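Long-range contact in flavin prenyltransferase UbiX (Methanocaldococcus jannaschii, PDB 6M8V), which probably transfers a dimethylallyl group from dimethylallyl phosphate to FMN, making the prenylated flavin cofactor used by UbiD decarboxylases: residues K114-P119 with L168-I173. Numbering follows the deposited sequence. Where two conformers were deposited one is given.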
# COMPACT_ATOMS: atom_id res chain seq x y z
N LYS A 114 20.34 1.30 -20.04
CA LYS A 114 20.94 1.44 -18.72
C LYS A 114 20.94 2.89 -18.26
O LYS A 114 21.37 3.79 -18.99
CB LYS A 114 22.37 0.89 -18.74
CG LYS A 114 23.12 1.07 -17.44
CD LYS A 114 24.45 0.34 -17.47
CE LYS A 114 24.26 -1.17 -17.49
NZ LYS A 114 25.57 -1.87 -17.55
N LEU A 115 20.46 3.13 -17.04
CA LEU A 115 20.39 4.46 -16.46
C LEU A 115 21.10 4.45 -15.12
O LEU A 115 20.71 3.71 -14.20
CB LEU A 115 18.93 4.91 -16.30
CG LEU A 115 18.64 6.21 -15.54
CD1 LEU A 115 19.33 7.39 -16.21
CD2 LEU A 115 17.12 6.46 -15.45
N ILE A 116 22.14 5.28 -15.00
CA ILE A 116 22.91 5.45 -13.77
C ILE A 116 22.69 6.87 -13.28
O ILE A 116 22.89 7.83 -14.03
CB ILE A 116 24.40 5.19 -14.00
CG1 ILE A 116 24.64 3.79 -14.57
CG2 ILE A 116 25.19 5.43 -12.71
CD1 ILE A 116 26.08 3.54 -15.00
N ILE A 117 22.31 7.01 -12.01
CA ILE A 117 22.16 8.32 -11.39
C ILE A 117 23.01 8.36 -10.13
O ILE A 117 23.10 7.36 -9.40
CB ILE A 117 20.68 8.64 -11.06
CG1 ILE A 117 20.11 7.61 -10.09
CG2 ILE A 117 19.85 8.67 -12.34
CD1 ILE A 117 18.79 8.04 -9.47
N MET A 118 23.63 9.51 -9.87
CA MET A 118 24.54 9.69 -8.74
C MET A 118 24.07 10.87 -7.90
O MET A 118 24.65 11.97 -7.97
CB MET A 118 25.97 9.90 -9.24
CG MET A 118 26.34 8.91 -10.34
SD MET A 118 28.10 8.80 -10.66
CE MET A 118 28.72 8.18 -9.09
N PRO A 119 23.03 10.69 -7.10
CA PRO A 119 22.50 11.81 -6.30
C PRO A 119 23.48 12.24 -5.22
O PRO A 119 23.98 11.41 -4.45
CB PRO A 119 21.21 11.25 -5.71
CG PRO A 119 21.43 9.78 -5.68
CD PRO A 119 22.27 9.45 -6.88
N LEU A 168 32.59 3.08 -14.20
CA LEU A 168 33.00 2.29 -15.36
C LEU A 168 32.71 0.81 -15.14
O LEU A 168 32.31 0.10 -16.07
CB LEU A 168 34.48 2.51 -15.67
CG LEU A 168 34.91 3.91 -16.10
CD1 LEU A 168 36.39 3.95 -16.47
CD2 LEU A 168 34.06 4.41 -17.26
N ASP A 169 32.90 0.32 -13.91
CA ASP A 169 32.52 -1.05 -13.58
C ASP A 169 31.07 -1.33 -13.94
O ASP A 169 30.76 -2.32 -14.60
CB ASP A 169 32.77 -1.33 -12.10
CG ASP A 169 34.24 -1.41 -11.74
OD1 ASP A 169 35.06 -1.62 -12.66
OD2 ASP A 169 34.58 -1.28 -10.55
N ILE A 170 30.16 -0.45 -13.51
CA ILE A 170 28.73 -0.61 -13.79
C ILE A 170 28.46 -0.52 -15.29
O ILE A 170 27.57 -1.20 -15.81
CB ILE A 170 27.92 0.44 -13.00
CG1 ILE A 170 28.05 0.21 -11.50
CG2 ILE A 170 26.46 0.40 -13.40
CD1 ILE A 170 27.35 -1.05 -11.02
N LEU A 171 29.22 0.31 -16.00
CA LEU A 171 29.06 0.42 -17.45
C LEU A 171 29.59 -0.79 -18.19
O LEU A 171 29.34 -0.92 -19.39
CB LEU A 171 29.76 1.69 -17.95
CG LEU A 171 29.12 3.01 -17.53
CD1 LEU A 171 30.11 4.16 -17.66
CD2 LEU A 171 27.88 3.28 -18.35
N GLY A 172 30.32 -1.68 -17.51
CA GLY A 172 30.95 -2.79 -18.20
C GLY A 172 32.25 -2.45 -18.88
O GLY A 172 32.66 -3.15 -19.81
N ILE A 173 32.91 -1.38 -18.45
CA ILE A 173 34.16 -0.92 -19.05
C ILE A 173 35.30 -1.32 -18.14
O ILE A 173 35.36 -0.90 -16.98
CB ILE A 173 34.13 0.60 -19.28
CG1 ILE A 173 32.98 0.96 -20.23
CG2 ILE A 173 35.46 1.09 -19.85
CD1 ILE A 173 32.83 2.44 -20.48
O HOH W 1 26.47 -0.32 -20.54
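The peptide carbonyl of Ile170 is the flat group that meets Lys114: NZ lies in the carbonyl plane and donates a 2.7 Å hydrogen bond to Ile170 O at a C=O...N angle of 158°. Lys114 sends CG away from its backbone N (chi1 176°), and a bend at chi3 (-68°) brings CE to 3.7 Å from the same Ile170 O. A water links Lys114 NZ to the next carbonyl, donating to Leu171 O over 3.1 Å and accepting only a weak bond from NZ. Two residues along the strand, the contact becomes apolar. Ile116 extends CG1 and CD1 toward the helix, where CD1 lies 3.5 Å from Ile170 CG2 and 3.8 Å from Leu171 CD2, touching one methyl branch of each. Ile170 also packs on Ile141 of strand 141-142 and on Pro123 of a second subunit. The last turn of helix 156-171 is thereby laid against strand 114-119 of the parallel, Rossmann-like sheet. On that turn Asp169 forms a salt bridge with Arg166, predicted to bind dimethylallyl phosphate, so the contact probably lies near the substrate site. Gly172, with positive phi, ends this helix in a Schellman motif. Without the ammonium group, as with an alanine at Lys114, Ile170 O would probably be left without this donor and the water without its weak lysine bond. At the C-terminal end of a helix, where the last carbonyls point along the axis and the dipole has its negative end, the lysine charge is likely to be favourable, so a charged hydrogen bond from a partly exposed lysine adjoins a buried aliphatic patch.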